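PDB 3E59: L-tyrosine isonitrile synthase from Pseudomonas aeruginosa, which converts the amino group of L-tyrosine into an isonitrile, taking the new carbon from C2 of ribulose 5-phosphate, in the biosynthesis of paerucumarin. Local coordinates for residues 18-23 / 37-42; 22-27 / 256-261; 71-76 / 211-216. All blocks are in the same frame, centred on the assembly; numbering follows the deposited sequence.

In the fold
Interactions 1 and 2 form one continuous patch, their centres 9 Å apart: both start from the chain leaving helix 11-20, share Arg23, and are tied by Glu38, whose OE1 pairs with Arg23 and also with Arg25 of interaction 2. Interaction 3 lies on the opposite side of the chain's centre from interaction 1, about 36 Å from it and 27 Å from interaction 2, centre to centre; its segments fall in sequence between the two halves of interaction 2. The N-terminal chain is thus pinned between helix 35-55 and the phosphate-binding loop after strand 252-255 of the parallel sheet, whereas interaction 3 is a separate surface contact between the loops after strand 60-64 and helix 193-210.

Interaction 1 (18-23 / 37-42); sequences ELLLYR and DEIRRI
Leu20, and Arg23 at the close of the type I turn that starts at Leu20, reach across to Ile39, Ile42 and Glu38 in a contact between the C-terminal part of helix 11-20, with the turn after it, and the flank of helix 35-55. The polar element is a salt bridge. Arg23 NH2 donates to Glu38 OE1 over 2.8 Å, nearly straight with an N-H...O angle of 167°. The oxygen lies at the edge of the guanidinium, almost exactly in its plane, and is met nearly along its own C-O axis. A weak second bond runs from Arg23 NH1 to the same OE1 at 3.4 Å. The carboxylate is turned almost perpendicular, its plane 80° from that of the guanidinium, and one oxygen, OE1, takes NH2 firmly and NH1 only weakly. That oxygen also forms a salt bridge with Arg25, a concentration of positive charge that would be expected to keep Glu38 ionised.

The apolar part lies beside it. CG of Arg23 stands opposite the backbone N (chi1 -171°), and the chain is straight until it bends at chi3, which brings one face of the guanidinium over the Ile42 side chain. Leu20 splits its two methyls between Ile39 and Ile42, one helical turn apart: CD1 rests 4.1 Å from Ile39 CG2, while CD2 lies 4.2 Å from Ile42 CG2. Phe266 of strand 265-267 touches Leu20, Arg23 and Ile42, joining the pair of helices to the edge of the parallel sheet. Ile42 CD1 sits beneath the off-centre part of the guanidinium face, 3.5 Å from Arg23 NH1.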
loop_
_atom_site.group_PDB
_atom_site.type_symbol
_atom_site.label_atom_id
_atom_site.label_comp_id
_atom_site.label_asym_id
_atom_site.label_seq_id
_atom_site.Cartn_x
_atom_site.Cartn_y
_atom_site.Cartn_z
ATOM N N GLU A 18 0.758 0.035 19.411
ATOM C CA GLU A 18 -0.321 0.578 18.582
ATOM C C GLU A 18 -0.269 0.101 17.110
ATOM O O GLU A 18 -1.304 -0.212 16.516
ATOM C CB GLU A 18 -0.299 2.111 18.653
ATOM C CG GLU A 18 -1.434 2.799 17.940
ATOM C CD GLU A 18 -2.777 2.536 18.595
ATOM O OE1 GLU A 18 -2.848 2.627 19.840
ATOM O OE2 GLU A 18 -3.749 2.233 17.862
ATOM N N LEU A 19 0.929 0.047 16.533
ATOM C CA LEU A 19 1.118 -0.447 15.162
ATOM C C LEU A 19 0.964 -1.964 15.072
ATOM O O LEU A 19 0.442 -2.470 14.096
ATOM C CB LEU A 19 2.512 -0.060 14.634
ATOM C CG LEU A 19 2.943 1.410 14.742
ATOM C CD1 LEU A 19 4.440 1.572 14.467
ATOM C CD2 LEU A 19 2.118 2.288 13.800
ATOM N N LEU A 20 1.445 -2.675 16.095
ATOM C CA LEU A 20 1.496 -4.130 16.091
ATOM C C LEU A 20 0.111 -4.788 16.003
ATOM O O LEU A 20 -0.015 -5.899 15.478
ATOM C CB LEU A 20 2.255 -4.637 17.330
ATOM C CG LEU A 20 3.794 -4.565 17.314
ATOM C CD1 LEU A 20 4.345 -4.861 18.685
ATOM C CD2 LEU A 20 4.383 -5.531 16.270
ATOM N N LEU A 21 -0.905 -4.096 16.534
ATOM C CA LEU A 21 -2.311 -4.500 16.425
ATOM C C LEU A 21 -2.803 -4.659 14.990
ATOM O O LEU A 21 -3.714 -5.450 14.744
ATOM C CB LEU A 21 -3.216 -3.474 17.109
ATOM C CG LEU A 21 -3.057 -3.261 18.608
ATOM C CD1 LEU A 21 -3.734 -1.955 19.019
ATOM C CD2 LEU A 21 -3.604 -4.473 19.402
ATOM N N TYR A 22 -2.204 -3.907 14.060
ATOM C CA TYR A 22 -2.652 -3.843 12.667
ATOM C C TYR A 22 -1.615 -4.368 11.670
ATOM O O TYR A 22 -1.666 -4.050 10.472
ATOM C CB TYR A 22 -3.031 -2.394 12.322
ATOM C CG TYR A 22 -4.058 -1.814 13.276
ATOM C CD1 TYR A 22 -5.410 -2.153 13.164
ATOM C CD2 TYR A 22 -3.675 -0.953 14.303
ATOM C CE1 TYR A 22 -6.350 -1.640 14.050
ATOM C CE2 TYR A 22 -4.610 -0.441 15.193
ATOM C CZ TYR A 22 -5.941 -0.784 15.049
ATOM O OH TYR A 22 -6.877 -0.282 15.917
ATOM N N ARG A 23 -0.684 -5.183 12.153
ATOM C CA ARG A 23 0.433 -5.634 11.324
ATOM C C ARG A 23 -0.003 -6.693 10.296
ATOM O O ARG A 23 -0.741 -7.638 10.619
ATOM C CB ARG A 23 1.587 -6.144 12.203
ATOM C CG ARG A 23 2.870 -6.424 11.427
ATOM C CD ARG A 23 4.037 -6.827 12.314
ATOM N NE ARG A 23 3.802 -8.069 13.049
ATOM C CZ ARG A 23 4.339 -9.252 12.761
ATOM N NH1 ARG A 23 5.180 -9.393 11.735
ATOM N NH2 ARG A 23 4.040 -10.308 13.522
ATOM N N ASP A 37 8.487 -14.266 18.351
ATOM C CA ASP A 37 9.845 -14.148 17.797
ATOM C C ASP A 37 9.896 -13.032 16.762
ATOM O O ASP A 37 10.876 -12.294 16.696
ATOM C CB ASP A 37 10.324 -15.467 17.177
ATOM C CG ASP A 37 10.779 -16.486 18.222
ATOM O OD1 ASP A 37 11.321 -16.083 19.280
ATOM O OD2 ASP A 37 10.603 -17.700 17.978
ATOM N N GLU A 38 8.834 -12.919 15.967
ATOM C CA GLU A 38 8.686 -11.833 14.994
ATOM C C GLU A 38 8.630 -10.477 15.680
ATOM O O GLU A 38 9.277 -9.534 15.233
ATOM C CB GLU A 38 7.438 -12.026 14.141
ATOM C CG GLU A 38 7.572 -13.079 13.056
ATOM C CD GLU A 38 6.246 -13.403 12.408
ATOM O OE1 GLU A 38 5.283 -12.633 12.600
ATOM O OE2 GLU A 38 6.158 -14.430 11.704
ATOM N N ILE A 39 7.868 -10.398 16.770
ATOM C CA ILE A 39 7.704 -9.164 17.540
ATOM C C ILE A 39 9.031 -8.712 18.161
ATOM O O ILE A 39 9.365 -7.525 18.121
ATOM C CB ILE A 39 6.596 -9.306 18.621
ATOM C CG1 ILE A 39 5.217 -9.457 17.962
ATOM C CG2 ILE A 39 6.597 -8.109 19.579
ATOM C CD1 ILE A 39 4.140 -10.102 18.872
ATOM N N ARG A 40 9.778 -9.662 18.718
ATOM C CA ARG A 40 11.092 -9.384 19.285
ATOM C C ARG A 40 12.032 -8.702 18.267
ATOM O O ARG A 40 12.640 -7.671 18.568
ATOM C CB ARG A 40 11.724 -10.663 19.856
ATOM N N ARG A 41 12.133 -9.249 17.055
ATOM C CA ARG A 41 13.017 -8.627 16.076
ATOM C C ARG A 41 12.452 -7.341 15.461
ATOM O O ARG A 41 13.211 -6.469 15.035
ATOM C CB ARG A 41 13.579 -9.621 15.044
ATOM C CG ARG A 41 12.643 -10.668 14.507
ATOM C CD ARG A 41 13.441 -11.903 14.069
ATOM N NE ARG A 41 13.040 -12.368 12.737
ATOM C CZ ARG A 41 12.121 -13.305 12.494
ATOM N NH1 ARG A 41 11.483 -13.920 13.491
ATOM N NH2 ARG A 41 11.845 -13.641 11.241
ATOM N N ILE A 42 11.130 -7.204 15.477
ATOM C CA ILE A 42 10.489 -5.932 15.121
ATOM C C ILE A 42 10.876 -4.825 16.115
ATOM O O ILE A 42 11.221 -3.714 15.702
ATOM C CB ILE A 42 8.943 -6.064 14.972
ATOM C CG1 ILE A 42 8.603 -6.792 13.677
ATOM C CG2 ILE A 42 8.271 -4.693 14.974
ATOM C CD1 ILE A 42 7.206 -7.360 13.650
#

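Interaction 2 (22-27 / 256-261); sequences YRRRYP and IHPQPA. With PO4 (phosphate ion), chain E.
Beside a phosphate-binding pocket, the loop after strand 252-255 packs against the N-terminal chain through Pro258 and Tyr26. The proline lays CB over the centre of the tyrosine ring, a CH-pi contact of 3.7 Å from Pro258 CB to the Tyr26 ring centroid, only 10° off the ring normal. Tyr26 chi1 of -66° places the ring beside its own backbone N, and the hydroxyl then extends to Pro260, with Tyr26 OH 3.3 Å from Pro260 CD.

Arg24 runs fully extended from CG to NE alongside Ile256, and Ile256 O lies over one face of its guanidinium. Its polar partners are instead other carbonyls: NE donates to Ile268 O, and NH1 to Asp276 O and Leu278 O.

Three waters bridge the segments, one of them from backbone to backbone, donating to Arg24 O and accepting from Gln259 N. Another accepts from Arg23 NH1 and donates to Gln259 O; a third connects Tyr26 OH with Pro258 O. From the far side of the loop, His257 ND1 donates to phosphate O1 at 2.9 Å (162°), in the plane of its ring, and Gln259 NE2 reaches the same oxygen at 3.1 Å. Gln259 NE2 also bonds Ser255 OG, itself a phosphate ligand, so Ser255 positions Gln259 as well as the ion. Arg253 and Lys265 complete the site. The ion probably came from the crystallisation liquor, but these donors are consistent with a site for the phosphate of ribulose 5-phosphate.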
loop_
_atom_site.group_PDB
_atom_site.type_symbol
_atom_site.label_atom_id
_atom_site.label_comp_id
_atom_site.label_asym_id
_atom_site.label_seq_id
_atom_site.Cartn_x
_atom_site.Cartn_y
_atom_site.Cartn_z
ATOM N N TYR A 22 -2.204 -3.907 14.060
ATOM C CA TYR A 22 -2.652 -3.843 12.667
ATOM C C TYR A 22 -1.615 -4.368 11.670
ATOM O O TYR A 22 -1.666 -4.050 10.472
ATOM C CB TYR A 22 -3.031 -2.394 12.322
ATOM C CG TYR A 22 -4.058 -1.814 13.276
ATOM C CD1 TYR A 22 -5.410 -2.153 13.164
ATOM C CD2 TYR A 22 -3.675 -0.953 14.303
ATOM C CE1 TYR A 22 -6.350 -1.640 14.050
ATOM C CE2 TYR A 22 -4.610 -0.441 15.193
ATOM C CZ TYR A 22 -5.941 -0.784 15.049
ATOM O OH TYR A 22 -6.877 -0.282 15.917
ATOM N N ARG A 23 -0.684 -5.183 12.153
ATOM C CA ARG A 23 0.433 -5.634 11.324
ATOM C C ARG A 23 -0.003 -6.693 10.296
ATOM O O ARG A 23 -0.741 -7.638 10.619
ATOM C CB ARG A 23 1.587 -6.144 12.203
ATOM C CG ARG A 23 2.870 -6.424 11.427
ATOM C CD ARG A 23 4.037 -6.827 12.314
ATOM N NE ARG A 23 3.802 -8.069 13.049
ATOM C CZ ARG A 23 4.339 -9.252 12.761
ATOM N NH1 ARG A 23 5.180 -9.393 11.735
ATOM N NH2 ARG A 23 4.040 -10.308 13.522
ATOM N N ARG A 24 0.427 -6.512 9.049
ATOM C CA ARG A 24 0.284 -7.560 8.035
ATOM C C ARG A 24 1.351 -8.619 8.282
ATOM O O ARG A 24 2.532 -8.284 8.442
ATOM C CB ARG A 24 0.491 -6.998 6.637
ATOM C CG ARG A 24 -0.561 -6.057 6.212
ATOM C CD ARG A 24 -0.333 -5.599 4.804
ATOM N NE ARG A 24 -1.161 -4.418 4.570
ATOM C CZ ARG A 24 -2.297 -4.387 3.877
ATOM N NH1 ARG A 24 -2.777 -5.472 3.269
ATOM N NH2 ARG A 24 -2.941 -3.241 3.771
ATOM N N ARG A 25 0.928 -9.882 8.334
ATOM C CA ARG A 25 1.841 -11.022 8.437
ATOM C C ARG A 25 1.716 -11.819 7.150
ATOM O O ARG A 25 0.686 -11.726 6.482
ATOM C CB ARG A 25 1.457 -11.918 9.616
ATOM C CG ARG A 25 1.499 -11.250 10.989
ATOM C CD ARG A 25 1.271 -12.275 12.087
ATOM N NE ARG A 25 2.361 -13.253 12.157
ATOM C CZ ARG A 25 2.270 -14.463 12.707
ATOM N NH1 ARG A 25 1.131 -14.885 13.248
ATOM N NH2 ARG A 25 3.330 -15.259 12.710
ATOM N N TYR A 26 2.754 -12.581 6.787
ATOM C CA TYR A 26 2.650 -13.527 5.676
ATOM C C TYR A 26 1.622 -14.589 6.045
ATOM O O TYR A 26 1.733 -15.180 7.115
ATOM C CB TYR A 26 4.014 -14.165 5.353
ATOM C CG TYR A 26 5.024 -13.172 4.815
ATOM C CD1 TYR A 26 5.018 -12.796 3.467
ATOM C CD2 TYR A 26 5.964 -12.581 5.664
ATOM C CE1 TYR A 26 5.945 -11.881 2.976
ATOM C CE2 TYR A 26 6.893 -11.661 5.183
ATOM C CZ TYR A 26 6.875 -11.316 3.848
ATOM O OH TYR A 26 7.775 -10.410 3.375
ATOM N N PRO A 27 0.598 -14.812 5.185
ATOM C CA PRO A 27 -0.419 -15.848 5.471
ATOM C C PRO A 27 0.236 -17.187 5.816
ATOM O O PRO A 27 -0.260 -17.913 6.678
ATOM C CB PRO A 27 -1.194 -15.966 4.147
ATOM C CG PRO A 27 -1.035 -14.614 3.506
ATOM C CD PRO A 27 0.335 -14.123 3.904
ATOM N N ILE A 256 2.116 -1.736 2.578
ATOM C CA ILE A 256 0.863 -2.474 2.432
ATOM C C ILE A 256 1.096 -3.918 2.004
ATOM O O ILE A 256 0.144 -4.628 1.626
ATOM C CB ILE A 256 -0.198 -1.737 1.513
ATOM C CG1 ILE A 256 0.424 -1.168 0.232
ATOM C CG2 ILE A 256 -0.846 -0.626 2.289
ATOM C CD1 ILE A 256 0.726 -2.201 -0.819
ATOM N N HIS A 257 2.371 -4.332 2.057
ATOM C CA HIS A 257 2.764 -5.735 1.967
ATOM C C HIS A 257 3.229 -6.254 3.319
ATOM O O HIS A 257 3.809 -5.501 4.093
ATOM C CB HIS A 257 3.926 -5.940 1.000
ATOM C CG HIS A 257 3.704 -5.353 -0.343
ATOM N ND1 HIS A 257 4.653 -4.579 -0.973
ATOM C CD2 HIS A 257 2.643 -5.422 -1.187
ATOM C CE1 HIS A 257 4.187 -4.200 -2.152
ATOM N NE2 HIS A 257 2.973 -4.703 -2.306
ATOM N N PRO A 258 2.982 -7.549 3.600
ATOM C CA PRO A 258 3.633 -8.213 4.745
ATOM C C PRO A 258 5.144 -8.067 4.581
ATOM O O PRO A 258 5.634 -8.104 3.452
ATOM C CB PRO A 258 3.254 -9.688 4.575
ATOM C CG PRO A 258 2.062 -9.689 3.708
ATOM C CD PRO A 258 2.080 -8.452 2.862
ATOM N N GLN A 259 5.863 -7.897 5.689
ATOM C CA GLN A 259 7.293 -7.648 5.644
ATOM C C GLN A 259 8.052 -8.564 6.601
ATOM O O GLN A 259 7.518 -8.922 7.668
ATOM C CB GLN A 259 7.598 -6.167 5.958
ATOM C CG GLN A 259 7.069 -5.145 4.917
ATOM C CD GLN A 259 7.758 -5.215 3.550
ATOM O OE1 GLN A 259 8.844 -5.791 3.411
ATOM N NE2 GLN A 259 7.123 -4.611 2.529
ATOM N N PRO A 260 9.310 -8.930 6.241
ATOM C CA PRO A 260 10.153 -9.671 7.190
ATOM C C PRO A 260 10.254 -8.878 8.499
ATOM O O PRO A 260 10.228 -7.653 8.473
ATOM C CB PRO A 260 11.526 -9.742 6.488
ATOM C CG PRO A 260 11.250 -9.500 5.021
ATOM C CD PRO A 260 10.000 -8.649 4.961
ATOM N N ALA A 261 10.335 -9.578 9.627
ATOM C CA ALA A 261 10.371 -8.954 10.945
ATOM C C ALA A 261 11.655 -8.144 11.205
ATOM O O ALA A 261 11.665 -7.257 12.059
ATOM C CB ALA A 261 10.193 -10.005 12.001
HETATM P P PO4 E . 7.271 -1.970 -0.477
HETATM O O1 PO4 E . 7.262 -3.467 -0.298
HETATM O O2 PO4 E . 6.621 -1.652 -1.812
HETATM O O3 PO4 E . 6.502 -1.316 0.692
HETATM O O4 PO4 E . 8.686 -1.461 -0.534
HETATM O O HOH W 1 6.834 -7.468 9.872
HETATM O O HOH W 2 4.680 -6.559 7.973
HETATM O O HOH W 3 6.921 -8.761 1.088
#

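Interaction 3 (71-76 / 211-216); sequences SPNPGK and LTPDYQ
The side-chain amide of Asn73 is held from several directions: OD1 accepts from Gly75 N at 2.9 Å, closing an Asx turn, while ND2 donates across the contact to Leu211 O at 3.1 Å and also to Glu208 O. The carbonyls of Glu208 and Leu211 belong to the C-terminal end of helix 193-210 and the residue just past it, so Asn73 joins the loop after strand 60-64 to this helix terminus. The bond to Leu211 O comes from well above the plane of that carbonyl, with a C=O...N angle of 92°. Chi1 of -172° turns the amide away from its own N-H and across to the second loop, and its two ends serve different backbones.

Both loops hold further turns. Ser71 OG accepts from Asn73 N in an ST turn, and Ser71 OG is itself bonded to Asp209, which also forms a salt bridge with Lys76. In the opposing loop, Thr212 to Tyr215 make a type I beta turn.

Van der Waals contacts surround the amide. OD1 of Asn73 lies against Thr212 CA, and the methyl Thr212 CG2 faces this amide and also makes an apolar contact with Pro74 CD at 4.2 Å. Gly75 brings its bare backbone against the ring of Pro213, second residue of the beta turn. There Pro213 CD approaches Asn73 OD1 to 3.4 Å and Gly75 CA to 3.8 Å.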
loop_
_atom_site.group_PDB
_atom_site.type_symbol
_atom_site.label_atom_id
_atom_site.label_comp_id
_atom_site.label_asym_id
_atom_site.label_seq_id
_atom_site.Cartn_x
_atom_site.Cartn_y
_atom_site.Cartn_z
ATOM N N SER A 71 -7.266 -1.026 -9.486
ATOM C CA SER A 71 -7.013 -2.085 -10.474
ATOM C C SER A 71 -7.763 -1.787 -11.783
ATOM O O SER A 71 -8.919 -1.338 -11.744
ATOM C CB SER A 71 -7.449 -3.439 -9.912
ATOM O OG SER A 71 -7.702 -4.383 -10.942
ATOM N N PRO A 72 -7.119 -2.046 -12.949
ATOM C CA PRO A 72 -7.786 -1.767 -14.229
ATOM C C PRO A 72 -8.858 -2.794 -14.569
ATOM O O PRO A 72 -9.573 -2.632 -15.548
ATOM C CB PRO A 72 -6.641 -1.846 -15.243
ATOM C CG PRO A 72 -5.661 -2.814 -14.618
ATOM C CD PRO A 72 -5.759 -2.599 -13.136
ATOM N N ASN A 73 -8.952 -3.846 -13.765
ATOM C CA ASN A 73 -9.911 -4.919 -13.982
ATOM C C ASN A 73 -11.275 -4.536 -13.398
ATOM O O ASN A 73 -11.419 -4.453 -12.172
ATOM C CB ASN A 73 -9.386 -6.216 -13.338
ATOM C CG ASN A 73 -10.234 -7.439 -13.670
ATOM O OD1 ASN A 73 -11.371 -7.322 -14.144
ATOM N ND2 ASN A 73 -9.676 -8.629 -13.426
ATOM N N PRO A 74 -12.293 -4.338 -14.272
ATOM C CA PRO A 74 -13.629 -3.953 -13.793
ATOM C C PRO A 74 -14.308 -5.045 -12.965
ATOM O O PRO A 74 -15.315 -4.789 -12.310
ATOM C CB PRO A 74 -14.426 -3.698 -15.086
ATOM C CG PRO A 74 -13.419 -3.699 -16.209
ATOM C CD PRO A 74 -12.251 -4.493 -15.739
ATOM N N GLY A 75 -13.768 -6.256 -13.004
ATOM C CA GLY A 75 -14.320 -7.353 -12.222
ATOM C C GLY A 75 -13.831 -7.376 -10.789
ATOM O O GLY A 75 -14.352 -8.146 -9.980
ATOM N N LYS A 76 -12.827 -6.551 -10.480
ATOM C CA LYS A 76 -12.189 -6.526 -9.144
ATOM C C LYS A 76 -12.609 -5.317 -8.293
ATOM O O LYS A 76 -12.623 -5.388 -7.066
ATOM C CB LYS A 76 -10.653 -6.545 -9.255
ATOM C CG LYS A 76 -10.038 -7.803 -9.873
ATOM C CD LYS A 76 -8.686 -8.202 -9.219
ATOM C CE LYS A 76 -7.758 -7.024 -8.988
ATOM N NZ LYS A 76 -6.380 -7.429 -8.564
ATOM N N LEU A 211 -7.224 -10.973 -15.687
ATOM C CA LEU A 211 -8.341 -11.908 -15.729
ATOM C C LEU A 211 -9.664 -11.170 -15.682
ATOM O O LEU A 211 -10.440 -11.353 -14.747
ATOM C CB LEU A 211 -8.292 -12.863 -14.536
ATOM C CG LEU A 211 -7.899 -14.326 -14.718
ATOM C CD1 LEU A 211 -8.210 -15.051 -13.411
ATOM C CD2 LEU A 211 -8.620 -14.993 -15.891
ATOM N N THR A 212 -9.907 -10.329 -16.680
ATOM C CA THR A 212 -11.161 -9.594 -16.788
ATOM C C THR A 212 -12.293 -10.600 -17.038
ATOM O O THR A 212 -12.106 -11.536 -17.805
ATOM C CB THR A 212 -11.083 -8.531 -17.912
ATOM O OG1 THR A 212 -10.759 -9.159 -19.158
ATOM C CG2 THR A 212 -10.000 -7.501 -17.598
ATOM N N PRO A 213 -13.459 -10.436 -16.370
ATOM C CA PRO A 213 -14.580 -11.388 -16.559
ATOM C C PRO A 213 -14.884 -11.691 -18.035
ATOM O O PRO A 213 -15.370 -12.778 -18.360
ATOM C CB PRO A 213 -15.778 -10.678 -15.900
ATOM C CG PRO A 213 -15.301 -9.281 -15.548
ATOM C CD PRO A 213 -13.808 -9.373 -15.408
ATOM N N ASP A 214 -14.576 -10.725 -18.902
ATOM C CA ASP A 214 -14.752 -10.829 -20.347
ATOM C C ASP A 214 -13.555 -11.469 -21.078
ATOM O O ASP A 214 -13.667 -11.800 -22.265
ATOM C CB ASP A 214 -15.040 -9.442 -20.935
ATOM C CG ASP A 214 -13.880 -8.473 -20.752
ATOM O OD1 ASP A 214 -13.783 -7.830 -19.676
ATOM O OD2 ASP A 214 -13.071 -8.345 -21.696
ATOM N N TYR A 215 -12.425 -11.625 -20.381
ATOM C CA TYR A 215 -11.209 -12.244 -20.952
ATOM C C TYR A 215 -11.506 -13.658 -21.426
ATOM O O TYR A 215 -12.007 -14.481 -20.665
ATOM C CB TYR A 215 -10.048 -12.258 -19.927
ATOM C CG TYR A 215 -8.714 -12.770 -20.461
ATOM C CD1 TYR A 215 -7.910 -11.971 -21.272
ATOM C CD2 TYR A 215 -8.257 -14.045 -20.146
ATOM C CE1 TYR A 215 -6.689 -12.438 -21.769
ATOM C CE2 TYR A 215 -7.041 -14.510 -20.626
ATOM C CZ TYR A 215 -6.263 -13.702 -21.439
ATOM O OH TYR A 215 -5.061 -14.160 -21.931
ATOM N N GLN A 216 -11.199 -13.935 -22.688
ATOM C CA GLN A 216 -11.445 -15.262 -23.248
ATOM C C GLN A 216 -10.178 -15.902 -23.795
ATOM O O GLN A 216 -10.237 -16.948 -24.428
ATOM C CB GLN A 216 -12.553 -15.212 -24.315
ATOM C CG GLN A 216 -13.968 -15.062 -23.742
ATOM C CD GLN A 216 -14.545 -16.372 -23.197
ATOM O OE1 GLN A 216 -14.570 -17.394 -23.889
ATOM N NE2 GLN A 216 -15.020 -16.338 -21.955
#